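Prolyl 4-hydroxylase (Phytophthora capsici LT1534, PDB 6IUQ) probably catalyses the 4-hydroxylation of proline residues as an iron(II)- and 2-oxoglutarate-dependent oxygenase. Local coordinates at residues C29-L32 against D33-Y37; D131-S135 against T136-T140; A199-M202 against D203-V206; L207-S210 against D211-L214; D253-G256 against F257-L261. All coordinates share one frame; numbering follows the deposited sequence.

Contact 1 of 5, residues C29-L32 against D33-Y37; sequences CDQL and DDKGY
Gln31 swings its CG opposite its own backbone N (chi1 -161°) and keeps the chain straight beyond it, while Lys35 one helical turn later carries CG beside its backbone N (chi1 -59°). The two aliphatic shanks therefore meet at an angle, CG of Gln31 lying 3.8 Å from CG of Lys35, and the Gln31 amide passes on to the end of the helix. There its NE2 reaches the carbonyl O of Tyr37 in a weak bond of 3.3 Å. The arrangement is the C-terminal turn of helix 26-35, which hands over directly to edge strand 37-40. The helical hydrogen bonds lose straightness toward this end. Asp33 N to Cys29 O is nearly straight, 164° at the hydrogen. Lys35 N to Gln31 O is more bent, though short at 2.7 Å. The last of them, Gly36 N to Leu32 O, is weak at 2.9 Å. Gly36 then takes a positive phi, and the chain departs from the helix into the strand. On the buried side Leu32 CD1 lies 3.7 Å from the carbonyl O of Gly36, and Leu32 packs on Leu123 and Val38, so the turn is held between helix 118-126 and the sheet. Asp33 OD1 is hydrogen-bonded to the hydroxyl of Tyr130. The last carbonyls also find donors, Asp33 O in Arg263 NH2 and Asp34 O in Arg262 NH1. Two guanidinium groups bonded at this end would be expected to offset the partial negative charge that a helix accumulates at its C terminus.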
# COMPACT_ATOMS: atom_id res chain seq x y z
N CYS A 29 -3.34 -15.34 -0.89
CA CYS A 29 -2.37 -15.05 -1.94
C CYS A 29 -2.99 -15.07 -3.32
O CYS A 29 -2.63 -14.25 -4.17
CB CYS A 29 -1.20 -16.04 -1.88
SG CYS A 29 -0.15 -15.77 -0.41
N ASP A 30 -3.94 -15.97 -3.57
CA ASP A 30 -4.61 -15.99 -4.87
C ASP A 30 -5.42 -14.71 -5.09
O ASP A 30 -5.50 -14.21 -6.21
CB ASP A 30 -5.54 -17.20 -5.02
CG ASP A 30 -4.79 -18.52 -5.11
OD1 ASP A 30 -3.56 -18.51 -5.40
OD2 ASP A 30 -5.44 -19.57 -4.90
N GLN A 31 -6.01 -14.19 -4.02
CA GLN A 31 -6.77 -12.94 -4.13
C GLN A 31 -5.84 -11.76 -4.38
O GLN A 31 -6.14 -10.89 -5.21
CB GLN A 31 -7.61 -12.68 -2.89
CG GLN A 31 -8.72 -11.67 -3.20
CD GLN A 31 -9.47 -11.18 -1.98
OE1 GLN A 31 -10.13 -11.97 -1.27
NE2 GLN A 31 -9.41 -9.86 -1.73
N LEU A 32 -4.73 -11.72 -3.66
CA LEU A 32 -3.75 -10.66 -3.84
C LEU A 32 -3.30 -10.63 -5.30
O LEU A 32 -3.29 -9.59 -5.95
CB LEU A 32 -2.55 -10.88 -2.91
CG LEU A 32 -1.31 -10.04 -3.22
CD1 LEU A 32 -1.62 -8.55 -3.06
CD2 LEU A 32 -0.13 -10.46 -2.32
N ASP A 33 -2.97 -11.80 -5.81
CA ASP A 33 -2.51 -11.91 -7.18
C ASP A 33 -3.60 -11.57 -8.21
O ASP A 33 -3.31 -10.97 -9.25
CB ASP A 33 -2.00 -13.31 -7.44
CG ASP A 33 -1.32 -13.42 -8.77
OD1 ASP A 33 -0.38 -12.63 -9.02
OD2 ASP A 33 -1.73 -14.29 -9.57
N ASP A 34 -4.84 -11.96 -7.94
CA ASP A 34 -5.92 -11.73 -8.89
C ASP A 34 -6.48 -10.30 -8.79
O ASP A 34 -6.45 -9.54 -9.76
CB ASP A 34 -7.04 -12.76 -8.67
CG ASP A 34 -8.32 -12.42 -9.43
OD1 ASP A 34 -8.22 -11.97 -10.59
OD2 ASP A 34 -9.42 -12.60 -8.87
N LYS A 35 -6.95 -9.94 -7.60
CA LYS A 35 -7.61 -8.65 -7.40
C LYS A 35 -6.62 -7.49 -7.22
O LYS A 35 -6.96 -6.35 -7.47
CB LYS A 35 -8.56 -8.74 -6.20
CG LYS A 35 -9.62 -9.80 -6.38
CD LYS A 35 -11.02 -9.27 -6.12
CE LYS A 35 -12.03 -9.89 -7.09
NZ LYS A 35 -12.88 -8.86 -7.79
N GLY A 36 -5.40 -7.78 -6.78
CA GLY A 36 -4.40 -6.75 -6.61
C GLY A 36 -4.22 -6.36 -5.16
O GLY A 36 -3.25 -5.72 -4.79
N TYR A 37 -5.17 -6.77 -4.32
CA TYR A 37 -5.15 -6.46 -2.90
C TYR A 37 -5.87 -7.55 -2.15
O TYR A 37 -6.67 -8.27 -2.73
CB TYR A 37 -5.85 -5.14 -2.62
CG TYR A 37 -7.34 -5.25 -2.84
CD1 TYR A 37 -7.88 -5.12 -4.11
CD2 TYR A 37 -8.21 -5.51 -1.79
CE1 TYR A 37 -9.21 -5.22 -4.33
CE2 TYR A 37 -9.57 -5.62 -2.00
CZ TYR A 37 -10.06 -5.48 -3.27
OH TYR A 37 -11.41 -5.57 -3.51

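Contact 2 of 5, residues D131-S135 against T136-T140; sequences DLQFS and TSDRT
Ser135 O accepts Asp138 N at 3.0 Å, and the intervening Thr136 and Ser137 have backbone angles close to those of a type I beta turn; the donor sits well above the carbonyl plane. A second bond is superposed on this reversal, from Ser137 N to Ser135 OG (3.2 Å, 160° at the hydrogen), which makes the serine the head of an ST turn. With OG opposite its own backbone N (chi1 164°), the hydroxyl lies ahead along the chain, where the amide of Ser137 can find it. The turn leads from the loop after helix 118-126 into strand 139-146 of the major sheet. On one flank Asp138 brings its OD2 against the aliphatic start of Gln133, 3.1 Å from CB, and the two side chains meet at a slant. On the other flank Arg139 bends at chi3 and returns its guanidinium toward the loop. Its NH2 makes a short but poorly angled, weak bond to Phe134 O (2.7 Å), and its NH1 is taken by Phe114 O from outside the turn. Thr136 CG2 rests over the centre of one guanidinium face, 4.2 Å above the plane. In that plane, at the edge, a single water accepts from Arg139 NE at 2.9 Å and donates to both Gln133 O and Ser135 O, at 2.7 Å from Gln133 O.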
# COMPACT_ATOMS: atom_id res chain seq x y z
N ASP A 131 9.37 -13.29 -6.97
CA ASP A 131 10.81 -13.29 -6.71
C ASP A 131 11.19 -12.41 -5.53
O ASP A 131 12.10 -11.59 -5.63
CB ASP A 131 11.56 -12.83 -7.96
CG ASP A 131 12.98 -13.32 -7.99
OD1 ASP A 131 13.39 -14.01 -7.03
OD2 ASP A 131 13.70 -13.00 -8.97
N LEU A 132 10.48 -12.56 -4.42
CA LEU A 132 10.73 -11.72 -3.25
C LEU A 132 12.05 -12.09 -2.58
O LEU A 132 12.54 -13.21 -2.69
CB LEU A 132 9.56 -11.83 -2.26
CG LEU A 132 8.20 -11.40 -2.81
CD1 LEU A 132 7.11 -11.64 -1.78
CD2 LEU A 132 8.19 -9.94 -3.29
N GLN A 133 12.63 -11.13 -1.88
CA GLN A 133 13.96 -11.29 -1.33
C GLN A 133 13.99 -11.37 0.19
O GLN A 133 13.32 -10.59 0.88
CB GLN A 133 14.84 -10.14 -1.80
CG GLN A 133 14.90 -9.93 -3.32
CD GLN A 133 15.73 -10.99 -4.01
OE1 GLN A 133 15.19 -11.88 -4.67
NE2 GLN A 133 17.04 -10.90 -3.84
N PHE A 134 14.78 -12.30 0.71
CA PHE A 134 14.91 -12.49 2.14
C PHE A 134 15.94 -11.59 2.81
O PHE A 134 15.93 -11.40 4.03
CB PHE A 134 15.23 -13.95 2.42
CG PHE A 134 14.04 -14.86 2.27
CD1 PHE A 134 13.74 -15.43 1.05
CD2 PHE A 134 13.23 -15.14 3.36
CE1 PHE A 134 12.65 -16.29 0.91
CE2 PHE A 134 12.13 -15.99 3.23
CZ PHE A 134 11.84 -16.56 2.01
N SER A 135 16.83 -11.01 2.01
CA SER A 135 17.88 -10.18 2.57
C SER A 135 17.27 -9.00 3.32
O SER A 135 16.23 -8.49 2.93
CB SER A 135 18.83 -9.70 1.46
OG SER A 135 19.62 -8.62 1.93
N THR A 136 17.92 -8.57 4.39
CA THR A 136 17.36 -7.51 5.22
C THR A 136 17.44 -6.18 4.49
O THR A 136 16.81 -5.20 4.89
CB THR A 136 18.07 -7.39 6.59
OG1 THR A 136 19.49 -7.30 6.40
CG2 THR A 136 17.75 -8.58 7.48
N SER A 137 18.22 -6.17 3.42
CA SER A 137 18.36 -4.99 2.58
C SER A 137 17.11 -4.77 1.72
O SER A 137 16.84 -3.65 1.28
CB SER A 137 19.60 -5.11 1.69
OG SER A 137 20.78 -5.02 2.46
N ASP A 138 16.37 -5.85 1.48
CA ASP A 138 15.24 -5.83 0.57
C ASP A 138 13.88 -5.88 1.30
O ASP A 138 12.88 -6.36 0.74
CB ASP A 138 15.35 -6.99 -0.42
CG ASP A 138 16.69 -7.00 -1.16
OD1 ASP A 138 17.32 -5.92 -1.32
OD2 ASP A 138 17.14 -8.09 -1.58
N ARG A 139 13.87 -5.44 2.55
CA ARG A 139 12.63 -5.26 3.29
C ARG A 139 12.76 -3.91 3.99
O ARG A 139 13.86 -3.49 4.35
CB ARG A 139 12.39 -6.39 4.32
CG ARG A 139 13.13 -6.18 5.64
CD ARG A 139 13.05 -7.36 6.59
NE ARG A 139 13.50 -8.61 5.96
CZ ARG A 139 13.73 -9.73 6.64
NH1 ARG A 139 13.57 -9.74 7.95
NH2 ARG A 139 14.14 -10.84 6.02
N THR A 140 11.64 -3.22 4.14
CA THR A 140 11.60 -1.96 4.88
C THR A 140 10.48 -2.07 5.87
O THR A 140 9.39 -2.49 5.50
CB THR A 140 11.34 -0.73 3.95
OG1 THR A 140 12.47 -0.49 3.11
CG2 THR A 140 11.06 0.53 4.77
O HOH W 1 13.64 -9.01 3.10

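Contact 3 of 5, residues A199-M202 against D203-V206; sequences APKM and DRVV
Lys201 lays its CD over one face of the Arg204 guanidinium, 3.8 Å above the plane and displaced toward the rim. At the edge, NH1 of Arg204 donates to Ala199 O at 2.8 Å, the acceptor 19° out of the guanidinium plane, and Ala199 N lies in the plane close by. These two nitrogens are both donors and do not bond to each other; one water accepts from each, at 2.7 Å from NH1 of Arg204. NE of the same group forms a salt bridge with Asp41. Arg204 is brought here by a CG opposite its backbone N (chi1 168°) and a bend at chi3 that turns the guanidinium to Ala199 O.

The turn itself is type II, Lys201 to Arg204, closed by Arg204 N to Lys201 O at 3.0 Å. Just before it Pro200 centres an inverse gamma turn, in which Lys201 N makes a weak bond to Ala199 O, so that oxygen serves two donors. Together they join strand 196-198 of the minor sheet to strand 204-209 of the major one in the double-stranded beta-helix. The positive phi (67°) of Asp203 fits the third position of the turn, and its carboxylate accepts from Phe44 N and Gly45 N, just ahead of helix 46-61. Met202 (selenomethionine) packs on Ser50 and Leu53 of that helix. Lys201 NZ and Arg204 NH2 are like charges 4.5 Å apart, the arginine's being met by Asp41.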
# COMPACT_ATOMS: atom_id res chain seq x y z
N ALA A 199 -11.33 0.62 6.06
CA ALA A 199 -11.15 1.29 7.34
C ALA A 199 -9.89 0.78 8.02
O ALA A 199 -9.58 -0.40 7.94
CB ALA A 199 -12.38 1.08 8.24
N PRO A 200 -9.15 1.66 8.71
CA PRO A 200 -7.92 1.21 9.37
C PRO A 200 -8.17 0.59 10.75
O PRO A 200 -7.68 1.08 11.76
CB PRO A 200 -7.12 2.51 9.48
CG PRO A 200 -8.19 3.54 9.73
CD PRO A 200 -9.38 3.10 8.89
N LYS A 201 -8.93 -0.50 10.79
CA LYS A 201 -9.25 -1.14 12.05
C LYS A 201 -8.06 -1.84 12.69
O LYS A 201 -7.17 -2.34 12.00
CB LYS A 201 -10.39 -2.13 11.85
CG LYS A 201 -11.64 -1.43 11.40
CD LYS A 201 -12.83 -2.33 11.34
CE LYS A 201 -14.10 -1.46 11.25
NZ LYS A 201 -15.19 -2.13 10.52
N MSE A 202 -8.07 -1.83 14.02
CA MSE A 202 -7.10 -2.51 14.85
C MSE A 202 -6.89 -3.95 14.37
O MSE A 202 -7.86 -4.69 14.18
CB MSE A 202 -7.58 -2.50 16.32
CG MSE A 202 -6.72 -3.26 17.33
SE MSE A 202 -4.91 -2.58 17.47
CE MSE A 202 -4.54 -2.80 19.38
N ASP A 203 -5.63 -4.32 14.16
CA ASP A 203 -5.24 -5.68 13.84
C ASP A 203 -5.76 -6.12 12.46
O ASP A 203 -5.90 -7.31 12.17
CB ASP A 203 -5.72 -6.65 14.93
CG ASP A 203 -4.98 -7.97 14.88
OD1 ASP A 203 -3.85 -7.97 14.33
OD2 ASP A 203 -5.53 -8.99 15.37
N ARG A 204 -6.03 -5.14 11.60
CA ARG A 204 -6.34 -5.42 10.21
C ARG A 204 -5.09 -5.29 9.34
O ARG A 204 -4.35 -4.31 9.44
CB ARG A 204 -7.43 -4.48 9.70
CG ARG A 204 -7.61 -4.51 8.20
CD ARG A 204 -8.80 -3.66 7.81
NE ARG A 204 -10.07 -4.37 7.99
CZ ARG A 204 -11.27 -3.83 7.82
NH1 ARG A 204 -11.39 -2.54 7.48
NH2 ARG A 204 -12.35 -4.57 7.98
N VAL A 205 -4.88 -6.27 8.48
CA VAL A 205 -3.76 -6.28 7.54
C VAL A 205 -4.27 -6.09 6.10
O VAL A 205 -5.20 -6.78 5.68
CB VAL A 205 -2.94 -7.60 7.64
CG1 VAL A 205 -2.03 -7.77 6.45
CG2 VAL A 205 -2.13 -7.63 8.92
N VAL A 206 -3.68 -5.14 5.37
CA VAL A 206 -3.94 -5.02 3.94
C VAL A 206 -2.65 -5.35 3.18
O VAL A 206 -1.59 -4.84 3.52
CB VAL A 206 -4.42 -3.62 3.54
CG1 VAL A 206 -4.83 -3.60 2.05
CG2 VAL A 206 -5.59 -3.18 4.40
O HOH W 2 -13.30 -1.24 5.99

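Contact 4 of 5, residues L207-S210 against D211-L214; sequences LFQS and DWML
Gln209 lies flat against the Trp212 indole, and the packing is tight here: its CG is 3.3 Å from CE2 of the ring and 3.5 Å from the centroid of the six-membered ring, 20° off the normal. This is a CH-pi contact, continued by the amide, whose plane is only 8° from that of the ring. A bend at chi2 (-81°) folds the glutamine chain over so that CG, CD and NE2 follow the indole instead of running past it. A looser part lies where Phe208 meets Met213 (selenomethionine), nearly at right angles, with CD1 of Phe208 3.9 Å from CB of Met213. The backbone reversal between them is lightly held, since Met213 N to Gln209 O is a weak bond of 3.1 Å. On this side a water sits in the bend, 2.7 Å from Met213 O and 3.0 Å from Ser210 O; it cannot serve all the oxygens near it at once, so its bonds may be shared.

The bend links strand 204-209 of the major sheet to strand 214-217 of the minor sheet in the jelly-roll core. Gln209 is fixed at both amide ends, OE1 by Lys167 and NE2 by Tyr130 and Leu32 O, and Asp211 OD1 also pairs with Lys167. The side chain of Phe208 is about 5 Å from the iron(II) ion and meets the ring of His215, one of its ligands. Met213 O bonds His215 ND1, which would be expected to restrain the rotation of this metal-binding imidazole, a second-shell role.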
# COMPACT_ATOMS: atom_id res chain seq x y z
N LEU A 207 -2.75 -6.24 2.20
CA LEU A 207 -1.66 -6.51 1.29
C LEU A 207 -2.11 -6.02 -0.04
O LEU A 207 -3.27 -6.27 -0.41
CB LEU A 207 -1.32 -8.00 1.19
CG LEU A 207 -1.08 -8.80 2.47
CD1 LEU A 207 -0.79 -10.23 2.12
CD2 LEU A 207 0.04 -8.19 3.29
N PHE A 208 -1.23 -5.33 -0.76
CA PHE A 208 -1.52 -5.01 -2.14
C PHE A 208 -0.25 -4.91 -3.01
O PHE A 208 0.87 -4.93 -2.52
CB PHE A 208 -2.40 -3.75 -2.22
CG PHE A 208 -1.80 -2.49 -1.64
CD1 PHE A 208 -0.89 -1.72 -2.36
CD2 PHE A 208 -2.27 -1.97 -0.44
CE1 PHE A 208 -0.38 -0.52 -1.85
CE2 PHE A 208 -1.77 -0.77 0.08
CZ PHE A 208 -0.82 -0.03 -0.65
N GLN A 209 -0.45 -4.84 -4.32
CA GLN A 209 0.66 -4.78 -5.27
C GLN A 209 1.31 -3.40 -5.27
O GLN A 209 0.65 -2.42 -5.59
CB GLN A 209 0.17 -5.12 -6.68
CG GLN A 209 -0.67 -6.41 -6.75
CD GLN A 209 0.21 -7.66 -6.78
OE1 GLN A 209 1.43 -7.58 -6.93
NE2 GLN A 209 -0.42 -8.83 -6.62
N SER A 210 2.58 -3.30 -4.91
CA SER A 210 3.23 -2.00 -4.89
C SER A 210 3.30 -1.38 -6.30
O SER A 210 3.14 -0.17 -6.44
CB SER A 210 4.61 -2.10 -4.26
OG SER A 210 4.53 -2.78 -2.99
N ASP A 211 3.51 -2.20 -7.34
CA ASP A 211 3.70 -1.65 -8.68
C ASP A 211 2.45 -1.59 -9.56
O ASP A 211 2.51 -1.02 -10.66
CB ASP A 211 4.79 -2.40 -9.44
CG ASP A 211 4.62 -3.90 -9.38
OD1 ASP A 211 3.79 -4.38 -8.57
OD2 ASP A 211 5.32 -4.59 -10.14
N TRP A 212 1.32 -2.14 -9.14
CA TRP A 212 0.10 -1.88 -9.91
C TRP A 212 -1.19 -1.71 -9.14
O TRP A 212 -2.26 -1.99 -9.67
CB TRP A 212 -0.12 -2.97 -10.97
CG TRP A 212 -0.07 -4.43 -10.60
CD1 TRP A 212 1.05 -5.23 -10.59
CD2 TRP A 212 -1.17 -5.29 -10.29
NE1 TRP A 212 0.71 -6.52 -10.27
CE2 TRP A 212 -0.65 -6.59 -10.08
CE3 TRP A 212 -2.55 -5.09 -10.15
CZ2 TRP A 212 -1.46 -7.68 -9.74
CZ3 TRP A 212 -3.36 -6.18 -9.83
CH2 TRP A 212 -2.81 -7.47 -9.63
N MSE A 213 -1.11 -1.22 -7.90
CA MSE A 213 -2.30 -0.84 -7.17
C MSE A 213 -2.32 0.65 -6.81
O MSE A 213 -1.65 1.09 -5.87
CB MSE A 213 -2.45 -1.68 -5.90
CG MSE A 213 -3.66 -1.33 -5.07
SE MSE A 213 -5.35 -1.49 -6.08
CE MSE A 213 -5.22 -3.34 -6.68
N LEU A 214 -3.12 1.42 -7.54
CA LEU A 214 -3.28 2.84 -7.26
C LEU A 214 -4.03 3.02 -5.94
O LEU A 214 -4.97 2.27 -5.66
CB LEU A 214 -4.03 3.55 -8.42
CG LEU A 214 -4.24 5.06 -8.27
CD1 LEU A 214 -2.92 5.81 -8.40
CD2 LEU A 214 -5.28 5.60 -9.24
O HOH W 3 0.83 0.71 -4.80

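Contact 5 of 5, residues D253-G256 against F257-L261; sequences DWFG and FLERL
Aromatic and apolar contact comes from Trp254 and Phe257, three residues apart on the first turn of helix 254-262. The edge of the indole meets the face of the phenyl ring in a T-shaped stack, the six-membered ring centroid of Trp254 5.5 Å from the Phe257 centroid and the planes at 88°. Trp254 CE3 also touches Phe257 CB at 3.8 Å. Different first torsions (chi1 -76° for Trp254, 169° for Phe257) send the two side chains the same way, alongside each other, with the rings themselves perpendicular. Phe257 and Leu258 pack on helix 313-328.

Backbone bonding is regular: Leu258 N to Trp254 O at 2.9 Å, Glu259 N to Phe255 O at 2.7 Å and Arg260 N to Gly256 O at 3.1 Å. Asp253 is the N-cap, though its OD1 takes Gly256 N only weakly, at 3.5 Å.

Among charged groups, Glu259 OE1 lies 3.8 Å from Phe255 CZ, and OE2 of the same carboxylate pairs with Arg262. Arg260 turns its NH2 to Asp250 and Arg245 O. The charges of Glu259 and Arg260 are thus offset by Arg262 and Asp250, while the Asp253 carboxylate at the N-cap would be expected to suit the helix dipole.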
# COMPACT_ATOMS: atom_id res chain seq x y z
N ASP A 253 -12.81 -9.76 -27.72
CA ASP A 253 -12.84 -9.92 -26.27
C ASP A 253 -12.02 -8.81 -25.60
O ASP A 253 -10.92 -9.07 -25.10
CB ASP A 253 -12.29 -11.30 -25.86
CG ASP A 253 -12.21 -11.50 -24.33
OD1 ASP A 253 -13.02 -10.89 -23.59
OD2 ASP A 253 -11.34 -12.28 -23.86
N TRP A 254 -12.56 -7.59 -25.59
CA TRP A 254 -11.86 -6.47 -24.98
C TRP A 254 -11.63 -6.65 -23.50
O TRP A 254 -10.70 -6.07 -22.94
CB TRP A 254 -12.61 -5.17 -25.22
CG TRP A 254 -12.41 -4.70 -26.61
CD1 TRP A 254 -13.37 -4.51 -27.56
CD2 TRP A 254 -11.15 -4.40 -27.23
NE1 TRP A 254 -12.78 -4.09 -28.74
CE2 TRP A 254 -11.43 -4.02 -28.56
CE3 TRP A 254 -9.83 -4.41 -26.79
CZ2 TRP A 254 -10.42 -3.65 -29.45
CZ3 TRP A 254 -8.83 -4.04 -27.67
CH2 TRP A 254 -9.13 -3.67 -28.99
N PHE A 255 -12.47 -7.46 -22.86
CA PHE A 255 -12.36 -7.72 -21.44
C PHE A 255 -10.97 -8.27 -21.11
O PHE A 255 -10.33 -7.84 -20.16
CB PHE A 255 -13.45 -8.68 -20.99
CG PHE A 255 -13.34 -9.11 -19.55
CD1 PHE A 255 -13.71 -8.24 -18.53
CD2 PHE A 255 -12.87 -10.38 -19.22
CE1 PHE A 255 -13.60 -8.64 -17.19
CE2 PHE A 255 -12.77 -10.78 -17.90
CZ PHE A 255 -13.14 -9.91 -16.88
N GLY A 256 -10.50 -9.20 -21.94
CA GLY A 256 -9.20 -9.82 -21.73
C GLY A 256 -8.07 -8.81 -21.78
O GLY A 256 -7.14 -8.86 -20.99
N PHE A 257 -8.18 -7.88 -22.72
CA PHE A 257 -7.24 -6.78 -22.86
C PHE A 257 -7.30 -5.83 -21.65
O PHE A 257 -6.26 -5.42 -21.15
CB PHE A 257 -7.55 -6.02 -24.16
CG PHE A 257 -6.83 -4.70 -24.28
CD1 PHE A 257 -7.38 -3.54 -23.75
CD2 PHE A 257 -5.62 -4.63 -24.95
CE1 PHE A 257 -6.71 -2.32 -23.87
CE2 PHE A 257 -4.96 -3.41 -25.08
CZ PHE A 257 -5.50 -2.26 -24.54
N LEU A 258 -8.51 -5.47 -21.21
CA LEU A 258 -8.65 -4.61 -20.04
C LEU A 258 -8.12 -5.31 -18.79
O LEU A 258 -7.50 -4.68 -17.94
CB LEU A 258 -10.11 -4.20 -19.84
CG LEU A 258 -10.59 -3.30 -20.98
CD1 LEU A 258 -12.07 -2.93 -20.86
CD2 LEU A 258 -9.71 -2.05 -21.04
N GLU A 259 -8.34 -6.62 -18.72
CA GLU A 259 -7.90 -7.43 -17.59
C GLU A 259 -6.36 -7.49 -17.48
O GLU A 259 -5.82 -7.39 -16.38
CB GLU A 259 -8.52 -8.82 -17.69
CG GLU A 259 -8.58 -9.61 -16.38
CD GLU A 259 -9.60 -9.09 -15.36
OE1 GLU A 259 -10.14 -7.96 -15.49
OE2 GLU A 259 -9.85 -9.84 -14.40
N ARG A 260 -5.66 -7.62 -18.61
CA ARG A 260 -4.19 -7.55 -18.57
C ARG A 260 -3.71 -6.16 -18.14
O ARG A 260 -2.70 -6.03 -17.45
CB ARG A 260 -3.58 -7.91 -19.94
CG ARG A 260 -3.83 -9.35 -20.37
CD ARG A 260 -2.86 -9.81 -21.47
NE ARG A 260 -2.80 -8.90 -22.61
CZ ARG A 260 -3.69 -8.87 -23.60
NH1 ARG A 260 -4.72 -9.70 -23.60
NH2 ARG A 260 -3.54 -8.00 -24.59
N LEU A 261 -4.44 -5.13 -18.56
CA LEU A 261 -4.12 -3.75 -18.19
C LEU A 261 -4.27 -3.56 -16.69
O LEU A 261 -3.39 -2.98 -16.05
CB LEU A 261 -5.02 -2.78 -18.96
CG LEU A 261 -4.84 -1.27 -18.76
CD1 LEU A 261 -3.36 -0.89 -18.79
CD2 LEU A 261 -5.59 -0.52 -19.85

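Along the chain the five contacts follow in series, none nesting within or crossing another, and each is local: helix turns in contacts 1 and 5, chain reversals in contacts 2, 3 and 4. Contact 1 ends helix 26-35 and opens edge strand 37-40. Contact 2 closes the turn into strand 139-146, on the same major sheet. Contacts 3 and 4 occupy the two ends of strand 204-209, their segments adjoining, and lead to it from strand 196-198 and from it to strand 214-217 of the minor sheet. Contact 4 meets contact 1 directly, Gly36 O lying 3.0 Å from Gln209 N. Contact 5, on helix 254-262, touches none of the others; its nearest atoms are about 5 Å from contact 1 and about 6 Å from contact 4.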